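Local coordinates for protein putative Acetyltransferase from the GNAT family (PDB 3EC4) that is a putative GNAT-family acetyltransferase that probably transfers an acyl group other than an aminoacyl group, at residues L8-W13 / F40-P45; P67-P72 / A218-L223; Q86-G91 / G212-R217; A114-T119 / A144-E149. All coordinates share one frame; numbering follows the deposited sequence.

Contact 1. Residues L8-W13 / F40-P45; sequences LDRPVW and FAAAAP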
loop_
_atom_site.group_PDB
_atom_site.type_symbol
_atom_site.label_atom_id
_atom_site.label_comp_id
_atom_site.label_asym_id
_atom_site.label_seq_id
_atom_site.Cartn_x
_atom_site.Cartn_y
_atom_site.Cartn_z
ATOM N N LEU A 8 8.822 9.759 -3.652
ATOM C CA LEU A 8 8.412 8.934 -2.509
ATOM C C LEU A 8 8.210 9.738 -1.212
ATOM O O LEU A 8 7.740 9.195 -0.213
ATOM C CB LEU A 8 9.407 7.818 -2.286
ATOM C CG LEU A 8 9.609 6.751 -3.357
ATOM C CD1 LEU A 8 10.575 5.736 -2.736
ATOM C CD2 LEU A 8 8.248 6.107 -3.684
ATOM N N ASP A 9 8.565 11.009 -1.200
ATOM C CA ASP A 9 8.283 11.837 -0.011
ATOM C C ASP A 9 6.795 12.097 0.182
ATOM O O ASP A 9 6.344 12.429 1.272
ATOM C CB ASP A 9 9.020 13.160 -0.082
ATOM C CG ASP A 9 10.504 13.009 0.036
ATOM O OD1 ASP A 9 11.015 11.960 0.479
ATOM O OD2 ASP A 9 11.178 13.951 -0.390
ATOM N N ARG A 10 6.035 12.059 -0.894
ATOM C CA ARG A 10 4.603 12.244 -0.808
ATOM C C ARG A 10 3.917 11.253 -1.721
ATOM O O ARG A 10 3.506 11.609 -2.832
ATOM C CB ARG A 10 4.225 13.677 -1.173
ATOM C CG ARG A 10 4.845 14.781 -0.298
ATOM C CD ARG A 10 4.059 16.097 -0.461
ATOM N NE ARG A 10 2.750 15.906 0.123
ATOM C CZ ARG A 10 1.643 16.582 -0.177
ATOM N NH1 ARG A 10 1.635 17.570 -1.062
ATOM N NH2 ARG A 10 0.525 16.243 0.446
ATOM N N PRO A 11 3.896 9.967 -1.323
ATOM C CA PRO A 11 3.516 8.909 -2.282
ATOM C C PRO A 11 2.044 8.953 -2.679
ATOM O O PRO A 11 1.713 8.675 -3.822
ATOM C CB PRO A 11 3.932 7.598 -1.577
ATOM C CG PRO A 11 4.155 7.953 -0.163
ATOM C CD PRO A 11 4.308 9.434 -0.024
ATOM N N VAL A 12 1.178 9.396 -1.782
ATOM C CA VAL A 12 -0.251 9.545 -2.128
ATOM C C VAL A 12 -0.456 10.711 -3.088
ATOM O O VAL A 12 -1.124 10.580 -4.125
ATOM C CB VAL A 12 -1.130 9.751 -0.840
ATOM C CG1 VAL A 12 -2.594 9.959 -1.234
ATOM C CG2 VAL A 12 -0.956 8.584 0.104
ATOM N N TRP A 13 0.064 11.875 -2.696
ATOM C CA TRP A 13 -0.036 13.066 -3.495
ATOM C C TRP A 13 0.505 12.804 -4.889
ATOM O O TRP A 13 -0.175 13.044 -5.897
ATOM C CB TRP A 13 0.678 14.221 -2.810
ATOM C CG TRP A 13 0.621 15.541 -3.561
ATOM C CD1 TRP A 13 1.629 16.098 -4.276
ATOM C CD2 TRP A 13 -0.473 16.479 -3.615
ATOM N NE1 TRP A 13 1.253 17.309 -4.774
ATOM C CE2 TRP A 13 -0.040 17.569 -4.403
ATOM C CE3 TRP A 13 -1.775 16.489 -3.106
ATOM C CZ2 TRP A 13 -0.861 18.666 -4.693
ATOM C CZ3 TRP A 13 -2.584 17.574 -3.379
ATOM C CH2 TRP A 13 -2.125 18.648 -4.192
ATOM N N PHE A 40 -7.033 6.591 0.840
ATOM C CA PHE A 40 -5.895 7.506 0.909
ATOM C C PHE A 40 -6.266 8.885 0.349
ATOM O O PHE A 40 -7.052 8.993 -0.587
ATOM C CB PHE A 40 -4.688 6.956 0.173
ATOM C CG PHE A 40 -4.102 5.751 0.841
ATOM C CD1 PHE A 40 -3.368 5.892 1.998
ATOM C CD2 PHE A 40 -4.365 4.480 0.352
ATOM C CE1 PHE A 40 -2.859 4.807 2.631
ATOM C CE2 PHE A 40 -3.874 3.381 1.007
ATOM C CZ PHE A 40 -3.129 3.544 2.139
ATOM N N ALA A 41 -5.686 9.927 0.946
ATOM C CA ALA A 41 -5.894 11.320 0.461
ATOM C C ALA A 41 -4.677 12.162 0.782
ATOM O O ALA A 41 -3.832 11.770 1.581
ATOM C CB ALA A 41 -7.187 11.963 1.066
ATOM N N ALA A 42 -4.585 13.320 0.131
ATOM C CA ALA A 42 -3.477 14.237 0.331
ATOM C C ALA A 42 -3.934 15.642 -0.052
ATOM O O ALA A 42 -4.828 15.822 -0.911
ATOM C CB ALA A 42 -2.248 13.808 -0.501
ATOM N N ALA A 43 -3.308 16.624 0.567
ATOM C CA ALA A 43 -3.593 18.057 0.298
ATOM C C ALA A 43 -2.341 18.796 -0.193
ATOM O O ALA A 43 -1.209 18.460 0.169
ATOM C CB ALA A 43 -4.137 18.738 1.578
ATOM N N ALA A 44 -2.547 19.840 -0.987
ATOM C CA ALA A 44 -1.444 20.690 -1.385
ATOM C C ALA A 44 -0.877 21.303 -0.121
ATOM O O ALA A 44 -1.607 21.526 0.825
ATOM C CB ALA A 44 -1.913 21.810 -2.353
ATOM N N PRO A 45 0.435 21.595 -0.101
ATOM C CA PRO A 45 0.943 22.358 1.041
ATOM C C PRO A 45 0.130 23.639 1.234
ATOM O O PRO A 45 -0.173 24.330 0.275
ATOM C CB PRO A 45 2.378 22.689 0.634
ATOM C CG PRO A 45 2.744 21.710 -0.398
ATOM C CD PRO A 45 1.459 21.393 -1.133
#

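Contact 2. Residues P67-P72 / A218-L223; sequences PEPVAP and AMTATL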
loop_
_atom_site.group_PDB
_atom_site.type_symbol
_atom_site.label_atom_id
_atom_site.label_comp_id
_atom_site.label_asym_id
_atom_site.label_seq_id
_atom_site.Cartn_x
_atom_site.Cartn_y
_atom_site.Cartn_z
ATOM N N PRO A 67 5.727 12.773 5.239
ATOM C CA PRO A 67 6.908 12.631 6.114
ATOM C C PRO A 67 6.585 12.790 7.634
ATOM O O PRO A 67 7.061 11.993 8.429
ATOM C CB PRO A 67 7.866 13.715 5.580
ATOM C CG PRO A 67 7.496 13.882 4.136
ATOM C CD PRO A 67 5.940 13.787 4.186
ATOM N N GLU A 68 5.702 13.723 7.994
ATOM C CA GLU A 68 5.368 13.991 9.386
ATOM C C GLU A 68 3.870 13.724 9.670
ATOM O O GLU A 68 3.072 13.675 8.739
ATOM C CB GLU A 68 5.708 15.443 9.679
ATOM C CG GLU A 68 7.171 15.752 9.423
ATOM C CD GLU A 68 8.118 14.917 10.297
ATOM O OE1 GLU A 68 7.686 14.482 11.391
ATOM O OE2 GLU A 68 9.291 14.687 9.884
ATOM N N PRO A 69 3.485 13.607 10.969
ATOM C CA PRO A 69 2.075 13.570 11.275
ATOM C C PRO A 69 1.364 14.756 10.612
ATOM O O PRO A 69 1.910 15.867 10.566
ATOM C CB PRO A 69 2.054 13.766 12.796
ATOM C CG PRO A 69 3.367 13.183 13.236
ATOM C CD PRO A 69 4.309 13.575 12.193
ATOM N N VAL A 70 0.163 14.500 10.110
ATOM C CA VAL A 70 -0.729 15.578 9.673
ATOM C C VAL A 70 -1.591 16.058 10.855
ATOM O O VAL A 70 -2.280 15.261 11.527
ATOM C CB VAL A 70 -1.610 15.127 8.491
ATOM C CG1 VAL A 70 -2.534 16.271 8.056
ATOM C CG2 VAL A 70 -0.727 14.642 7.304
ATOM N N ALA A 71 -1.571 17.369 11.107
ATOM C CA ALA A 71 -2.430 17.988 12.126
ATOM C C ALA A 71 -3.927 17.909 11.722
ATOM O O ALA A 71 -4.286 18.076 10.556
ATOM C CB ALA A 71 -1.999 19.455 12.365
ATOM N N PRO A 72 -4.808 17.597 12.669
ATOM C CA PRO A 72 -6.223 17.581 12.288
ATOM C C PRO A 72 -6.757 18.982 12.027
ATOM O O PRO A 72 -6.847 19.768 12.967
ATOM C CB PRO A 72 -6.906 16.980 13.519
ATOM C CG PRO A 72 -5.975 17.287 14.650
ATOM C CD PRO A 72 -4.610 17.223 14.077
ATOM N N ALA A 218 12.117 7.577 7.239
ATOM C CA ALA A 218 10.931 7.502 8.068
ATOM C C ALA A 218 9.799 8.277 7.423
ATOM O O ALA A 218 10.007 9.325 6.757
ATOM C CB ALA A 218 11.214 8.044 9.484
HETATM N N MSE A 219 8.595 7.734 7.588
HETATM C CA MSE A 219 7.362 8.386 7.173
HETATM C C MSE A 219 6.326 8.233 8.285
HETATM O O MSE A 219 6.552 7.532 9.268
HETATM C CB MSE A 219 6.831 7.804 5.844
HETATM C CG MSE A 219 7.809 7.894 4.664
HETATM SE SE MSE A 219 7.874 9.667 3.940
HETATM C CE MSE A 219 6.193 9.590 3.005
ATOM N N THR A 220 5.184 8.893 8.117
ATOM C CA THR A 220 4.062 8.790 9.046
ATOM C C THR A 220 2.733 8.633 8.315
ATOM O O THR A 220 2.401 9.437 7.425
ATOM C CB THR A 220 3.963 10.037 9.923
ATOM O OG1 THR A 220 5.250 10.293 10.510
ATOM C CG2 THR A 220 2.913 9.882 11.016
ATOM N N ALA A 221 1.990 7.603 8.727
ATOM C CA ALA A 221 0.601 7.407 8.297
ATOM C C ALA A 221 -0.301 8.045 9.338
ATOM O O ALA A 221 -0.203 7.702 10.530
ATOM C CB ALA A 221 0.283 5.917 8.186
ATOM N N THR A 222 -1.144 8.975 8.901
ATOM C CA THR A 222 -2.165 9.604 9.773
ATOM C C THR A 222 -3.584 9.210 9.321
ATOM O O THR A 222 -3.898 9.302 8.137
ATOM C CB THR A 222 -2.056 11.144 9.762
ATOM O OG1 THR A 222 -0.797 11.590 10.324
ATOM C CG2 THR A 222 -3.226 11.773 10.490
ATOM N N LEU A 223 -4.409 8.771 10.270
ATOM C CA LEU A 223 -5.818 8.466 10.054
ATOM C C LEU A 223 -6.667 9.569 10.686
ATOM O O LEU A 223 -6.666 9.769 11.925
ATOM C CB LEU A 223 -6.165 7.088 10.640
ATOM C CG LEU A 223 -7.610 6.657 10.392
ATOM C CD1 LEU A 223 -7.877 6.531 8.858
ATOM C CD2 LEU A 223 -7.825 5.329 11.144
HETATM O O HOH W 1 10.244 11.837 8.142
HETATM O O HOH W 2 1.130 11.723 8.358
HETATM O O HOH W 3 -1.319 12.958 12.857
#

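Contact 3. Residues Q86-G91 / G212-R217; sequences QMIADG and GFRARR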
loop_
_atom_site.group_PDB
_atom_site.type_symbol
_atom_site.label_atom_id
_atom_site.label_comp_id
_atom_site.label_asym_id
_atom_site.label_seq_id
_atom_site.Cartn_x
_atom_site.Cartn_y
_atom_site.Cartn_z
ATOM N N GLN A 86 9.953 3.695 5.372
ATOM C CA GLN A 86 9.857 3.498 3.917
ATOM C C GLN A 86 11.131 2.882 3.367
ATOM O O GLN A 86 12.227 3.339 3.694
ATOM C CB GLN A 86 9.566 4.837 3.238
ATOM C CG GLN A 86 9.310 4.717 1.755
ATOM C CD GLN A 86 9.176 6.099 1.122
ATOM O OE1 GLN A 86 10.176 6.702 0.781
ATOM N NE2 GLN A 86 7.962 6.611 1.022
HETATM N N MSE A 87 10.991 1.849 2.525
HETATM C CA MSE A 87 12.114 1.048 1.999
HETATM C C MSE A 87 12.077 0.949 0.481
HETATM O O MSE A 87 11.018 1.002 -0.106
HETATM C CB MSE A 87 12.124 -0.370 2.616
HETATM C CG MSE A 87 12.036 -0.322 4.102
HETATM SE SE MSE A 87 12.179 -2.008 4.974
HETATM C CE MSE A 87 14.092 -2.295 4.827
ATOM N N ILE A 88 13.252 0.846 -0.128
ATOM C CA ILE A 88 13.401 0.832 -1.569
ATOM C C ILE A 88 14.268 -0.332 -1.986
ATOM O O ILE A 88 15.258 -0.640 -1.328
ATOM C CB ILE A 88 13.935 2.221 -2.074
ATOM C CG1 ILE A 88 13.805 2.388 -3.590
ATOM C CG2 ILE A 88 15.349 2.478 -1.629
ATOM C CD1 ILE A 88 14.082 3.875 -4.044
ATOM N N ALA A 89 13.912 -0.956 -3.100
ATOM C CA ALA A 89 14.731 -2.031 -3.647
ATOM C C ALA A 89 15.335 -1.577 -4.973
ATOM O O ALA A 89 14.833 -1.942 -6.030
ATOM C CB ALA A 89 13.914 -3.337 -3.819
ATOM N N ASP A 90 16.409 -0.785 -4.913
ATOM C CA ASP A 90 16.972 -0.220 -6.143
ATOM C C ASP A 90 18.217 -0.934 -6.628
ATOM O O ASP A 90 18.876 -0.464 -7.584
ATOM C CB ASP A 90 17.228 1.277 -6.028
ATOM C CG ASP A 90 18.093 1.660 -4.825
ATOM O OD1 ASP A 90 18.516 0.787 -4.034
ATOM O OD2 ASP A 90 18.289 2.876 -4.656
ATOM N N GLY A 91 18.518 -2.080 -6.029
ATOM C CA GLY A 91 19.574 -2.981 -6.530
ATOM C C GLY A 91 18.990 -4.058 -7.418
ATOM O O GLY A 91 17.795 -4.155 -7.590
ATOM N N GLY A 212 16.198 -7.494 -0.506
ATOM C CA GLY A 212 16.800 -6.452 -1.360
ATOM C C GLY A 212 16.366 -5.034 -1.065
ATOM O O GLY A 212 16.780 -4.092 -1.759
ATOM N N PHE A 213 15.498 -4.863 -0.061
ATOM C CA PHE A 213 15.022 -3.507 0.299
ATOM C C PHE A 213 15.956 -2.873 1.311
ATOM O O PHE A 213 16.459 -3.528 2.208
ATOM C CB PHE A 213 13.637 -3.494 0.882
ATOM C CG PHE A 213 12.570 -3.845 -0.104
ATOM C CD1 PHE A 213 12.316 -5.161 -0.434
ATOM C CD2 PHE A 213 11.835 -2.841 -0.741
ATOM C CE1 PHE A 213 11.323 -5.472 -1.347
ATOM C CE2 PHE A 213 10.818 -3.151 -1.632
ATOM C CZ PHE A 213 10.570 -4.451 -1.934
ATOM N N ARG A 214 16.188 -1.585 1.161
ATOM C CA ARG A 214 16.988 -0.845 2.127
ATOM C C ARG A 214 16.136 0.296 2.641
ATOM O O ARG A 214 15.237 0.768 1.922
ATOM C CB ARG A 214 18.283 -0.316 1.480
ATOM C CG ARG A 214 18.116 0.820 0.433
ATOM C CD ARG A 214 19.441 1.090 -0.332
ATOM N NE ARG A 214 19.239 2.058 -1.418
ATOM C CZ ARG A 214 19.000 3.353 -1.231
ATOM N NH1 ARG A 214 18.991 3.868 -0.027
ATOM N NH2 ARG A 214 18.776 4.146 -2.264
ATOM N N ALA A 215 16.425 0.730 3.877
ATOM C CA ALA A 215 15.762 1.851 4.493
ATOM C C ALA A 215 16.012 3.090 3.686
ATOM O O ALA A 215 17.157 3.416 3.362
ATOM C CB ALA A 215 16.264 2.051 5.936
ATOM N N ARG A 216 14.947 3.782 3.337
ATOM C CA ARG A 216 15.069 5.039 2.648
ATOM C C ARG A 216 14.857 6.200 3.632
ATOM O O ARG A 216 15.737 7.039 3.788
ATOM C CB ARG A 216 14.088 5.144 1.496
ATOM C CG ARG A 216 14.457 6.293 0.594
ATOM C CD ARG A 216 13.382 6.719 -0.319
ATOM N NE ARG A 216 13.595 8.121 -0.634
ATOM C CZ ARG A 216 12.816 9.144 -0.274
ATOM N NH1 ARG A 216 11.667 9.001 0.397
ATOM N NH2 ARG A 216 13.201 10.350 -0.649
ATOM N N ARG A 217 13.693 6.244 4.279
ATOM C CA ARG A 217 13.429 7.256 5.269
ATOM C C ARG A 217 12.230 6.883 6.115
ATOM O O ARG A 217 11.402 6.034 5.744
ATOM C CB ARG A 217 13.197 8.626 4.632
ATOM C CG ARG A 217 11.964 8.723 3.778
ATOM C CD ARG A 217 11.589 10.175 3.389
ATOM N NE ARG A 217 11.471 11.080 4.518
ATOM C CZ ARG A 217 11.417 12.399 4.437
ATOM N NH1 ARG A 217 11.436 13.037 3.260
ATOM N NH2 ARG A 217 11.329 13.085 5.540
HETATM O O HOH W 4 18.020 -1.530 -2.148
HETATM O O HOH W 5 17.672 -4.201 -4.180
#

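Contact 4. Residues A114-T119 / A144-E149; sequences ALALAT and AAMAGE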
loop_
_atom_site.group_PDB
_atom_site.type_symbol
_atom_site.label_atom_id
_atom_site.label_comp_id
_atom_site.label_asym_id
_atom_site.label_seq_id
_atom_site.Cartn_x
_atom_site.Cartn_y
_atom_site.Cartn_z
ATOM N N ALA A 114 -11.761 -12.296 1.696
ATOM C CA ALA A 114 -11.801 -12.984 2.989
ATOM C C ALA A 114 -10.434 -12.914 3.663
ATOM O O ALA A 114 -10.334 -12.603 4.852
ATOM C CB ALA A 114 -12.183 -14.400 2.841
ATOM N N LEU A 115 -9.392 -13.255 2.905
ATOM C CA LEU A 115 -8.002 -13.234 3.447
ATOM C C LEU A 115 -7.609 -11.849 3.945
ATOM O O LEU A 115 -7.148 -11.703 5.099
ATOM C CB LEU A 115 -7.020 -13.754 2.384
ATOM C CG LEU A 115 -5.511 -13.668 2.657
ATOM C CD1 LEU A 115 -5.064 -14.451 3.909
ATOM C CD2 LEU A 115 -4.783 -14.213 1.362
ATOM N N ALA A 116 -7.841 -10.827 3.113
ATOM C CA ALA A 116 -7.497 -9.493 3.449
ATOM C C ALA A 116 -8.222 -8.984 4.707
ATOM O O ALA A 116 -7.602 -8.375 5.594
ATOM C CB ALA A 116 -7.771 -8.563 2.287
ATOM N N LEU A 117 -9.521 -9.232 4.796
ATOM C CA LEU A 117 -10.297 -8.746 5.940
ATOM C C LEU A 117 -9.899 -9.447 7.258
ATOM O O LEU A 117 -10.008 -8.843 8.323
ATOM C CB LEU A 117 -11.805 -8.854 5.655
ATOM C CG LEU A 117 -12.330 -7.988 4.478
ATOM C CD1 LEU A 117 -13.851 -8.175 4.284
ATOM C CD2 LEU A 117 -11.992 -6.500 4.651
ATOM N N ALA A 118 -9.410 -10.684 7.177
ATOM C CA ALA A 118 -8.990 -11.491 8.315
ATOM C C ALA A 118 -7.540 -11.235 8.810
ATOM O O ALA A 118 -7.173 -11.658 9.905
ATOM C CB ALA A 118 -9.090 -12.942 7.950
ATOM N N THR A 119 -6.710 -10.625 7.978
ATOM C CA THR A 119 -5.279 -10.509 8.292
ATOM C C THR A 119 -4.948 -9.035 8.300
ATOM O O THR A 119 -5.833 -8.214 8.432
ATOM C CB THR A 119 -4.414 -11.289 7.279
ATOM O OG1 THR A 119 -4.703 -10.827 5.955
ATOM C CG2 THR A 119 -4.714 -12.794 7.378
ATOM N N ALA A 144 -3.784 -19.463 0.143
ATOM C CA ALA A 144 -3.028 -19.432 1.400
ATOM C C ALA A 144 -2.502 -18.048 1.759
ATOM O O ALA A 144 -2.404 -17.687 2.908
ATOM C CB ALA A 144 -1.905 -20.408 1.324
ATOM N N ALA A 145 -2.129 -17.285 0.737
ATOM C CA ALA A 145 -1.361 -16.059 0.905
ATOM C C ALA A 145 -1.407 -15.321 -0.407
ATOM O O ALA A 145 -1.588 -15.930 -1.460
ATOM C CB ALA A 145 0.104 -16.349 1.261
HETATM N N MSE A 146 -1.213 -14.019 -0.324
HETATM C CA MSE A 146 -1.161 -13.171 -1.508
HETATM C C MSE A 146 -0.260 -11.963 -1.311
HETATM O O MSE A 146 0.138 -11.616 -0.172
HETATM C CB MSE A 146 -2.563 -12.725 -1.911
HETATM C CG MSE A 146 -3.119 -11.734 -0.979
HETATM SE SE MSE A 146 -4.911 -11.173 -1.495
HETATM C CE MSE A 146 -5.306 -10.055 -0.031
ATOM N N ALA A 147 0.037 -11.292 -2.425
ATOM C CA ALA A 147 0.726 -10.001 -2.421
ATOM C C ALA A 147 0.469 -9.331 -3.754
ATOM O O ALA A 147 0.216 -9.991 -4.760
ATOM C CB ALA A 147 2.248 -10.131 -2.193
ATOM N N GLY A 148 0.594 -8.011 -3.761
ATOM C CA GLY A 148 0.286 -7.251 -4.938
ATOM C C GLY A 148 1.038 -5.947 -5.055
ATOM O O GLY A 148 1.995 -5.658 -4.306
ATOM N N GLU A 149 0.545 -5.165 -5.992
ATOM C CA GLU A 149 1.036 -3.835 -6.302
ATOM C C GLU A 149 0.040 -2.776 -5.896
ATOM O O GLU A 149 -1.168 -2.991 -6.002
ATOM C CB GLU A 149 1.267 -3.708 -7.795
ATOM C CG GLU A 149 2.171 -4.784 -8.361
ATOM C CD GLU A 149 2.307 -4.724 -9.846
ATOM O OE1 GLU A 149 1.318 -4.413 -10.534
ATOM O OE2 GLU A 149 3.418 -5.036 -10.345
#

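Contact 1. Residues L8-W13 / F40-P45
Arg10 reaches across to the backbone of strand 41-43 and puts two guanidinium nitrogens on one oxygen: NH2 donates to Ala43 O at 2.8 Å, and NH1 adds a weak bond to Ala43 O at 3.2 Å. NH2 sits 27° off the plane of that carbonyl, so the bond is not ideally aligned. Trp13 CB covers one face of the guanidinium. Beside it the indole of Trp13 lies along the strand, with CZ3 only 3.3 Å from Ala44 N and CH2 3.7 Å from Ala44 CB, while Ala43 O stands over one ring face near the rim. CG of Trp13 is anti to the backbone N (chi1 -179°), a torsion that lays the ring along Ala43 and Ala44. The methyl of Ala42 meets Trp13 CB at 3.8 Å, and Val12 CG1 packs 3.9 Å from Phe40 CB, the two side chains crossing at about a right angle. In the second shell, Arg10 NE is paired with Glu66 in a salt bridge, and Arg31 makes a cation-pi contact with Trp13. Arg10 is the N-cap residue of helix 11-17; the contact joins this short amino-terminal helix to the small two-stranded antiparallel sheet of strands 30-32 and 41-43.

Contact 2. Residues P67-P72 / A218-L223
The hydroxyl of Thr222 takes a nearly straight hydrogen bond from the backbone of Val70, with Val70 N 3.1 Å from Thr222 OG1 and an N-H...O angle of 167°. Two waters also bind it: Thr222 OG1 donates to water 2 at 2.8 Å and accepts from water 3 at 2.9 Å. Water 2 passes its own protons to Glu68 O and Thr220 O, and water 3 donates to Val70 O, which makes this hydroxyl the hub of a solvent bridge between loop and strand. Its direction follows from chi1 of -64°, which sets OG1 anti to the carbonyl carbon and turns it to the loop. A valine here would remove the hydroxyl and would probably leave Val70 N without its acceptor and both waters without a shared mooring. Farther along, Thr220 OG1 lies 3.2 Å from Pro67 O, and the CB of Thr220 packs 3.7 Å from Glu68 C. The Thr220 and Pro69 side chains meet at a slant, with Thr220 CG2 4.0 Å from Pro69 CG. At the start of the loop the bent side chain of selenomethionine Met219 brings SE to 3.8 Å from Pro67 CA. After strand 61-66, residues 67-70 run about 20° from the direction of 218-222, beside Thr220 and Thr222; Val70 touches Leu64 of strand 61-66, and Pro72 reaches Val78 of strand 76-88.

Contact 3. Residues Q86-G91 / G212-R217
Gln86 O is gripped by two consecutive backbone amides: Arg216 N donates to Gln86 O at 2.8 Å, while Arg217 N makes a weak bond to Gln86 O at 3.3 Å. Two residues facing one in an antiparallel pair define a classic beta bulge, and the register shifts by one between Gln86 and Met87. The side chains add to it. Gln86 and Arg216 lie side by side, and Arg216 NH1 bonds Gln86 OE1 at 2.8 Å in the plane of the amide carbonyl; Asp9 forms salt bridges with both Arg216 and Arg217. Beyond the bulge, Arg214 holds Asp90 side-on in a salt bridge, NE to OD1 at 3.0 Å and NH2 to OD2 at 2.8 Å, both oxygens being met on their syn side. Chi1 of 69° sets Arg214 CG between its backbone N and carbonyl carbon, and the chain then runs extended along Ile88 to Asp90. Ile88 CG2 covers one face of that guanidinium. At the strand ends the Ala89 methyl sits in CH-pi contact over the Phe213 ring, CB 3.7 Å from the centroid and 10° off the normal. Replacing Phe213 by an alanine would probably leave the Ala89 methyl without its ring and open a gap toward Ile179 and Ile183. Gly212 ends helix 202-210 in a Schellman motif leading into strand 214-226; strand 76-88 pairs along its opposite edge with strand 192-198, while helices 174-188 and 202-210 cover Phe213.

Contact 4. Residues A114-T119 / A144-E149
Leu115 and selenomethionine Met146 meet through different first torsions. Chi1 of 173° sets CG of Leu115 anti to its own amide nitrogen and turns the isobutyl group from the helix toward the strand, whereas chi1 of 72° places CG of Met146 between its backbone N and carbonyl carbon, and the chain then runs out straight toward the helix. The two side chains slide past each other in opposite directions. The closest touch of Leu115 is made by CD2, which lies 3.8 Å from Met146 CG and 3.9 Å from Ala145 CA. At the far end of the extended chain, Met146 CE reaches the methyl of Ala116, CE to CB 3.7 Å. No hydrogen bond crosses the contact; the closest approaches are apolar, and the nearby polar bond stays within the helix end, where Thr119 OG1 donates to Leu115 O at 2.7 Å from well above the carbonyl plane. Helix 114-118 crosses strand 144-149 at 87°, with the axes 9.6 Å apart at closest approach, and the helix meets the strand through Leu115 and Ala116. Cys164 of the adjoining strand 157-165 touches both Leu115 and Met146, and Trp124 flanks Ala116. Ala145 points away from helix 109-118 and packs on Leu178 of helix 174-188, leaving strand 142-149 between two helices.

How the contacts relate
Contacts 2 and 3 share strand 214-226, with centres about 20 Å apart, and meet where Met219 CG packs on Gln86 CB. Contact 1 comes first along the chain and touches both: Asp9 packs on Pro67 and Met219 and forms a salt bridge with Arg216, while Leu8 O probably accepts a hydrogen bond from Gln86 NE2. The amino-terminal segment is thereby tied to the sheet in which strand 214-226 lies between 61-66 and 76-88. Contact 4 lies apart, its centre about 25 Å from those of contacts 1 and 2, yet its strand 142-149 belongs to the same mixed sheet. In sequence, contact 4 falls within the span bridged by contact 3, itself within that of contact 2, so chain-distant elements converge on one sheet.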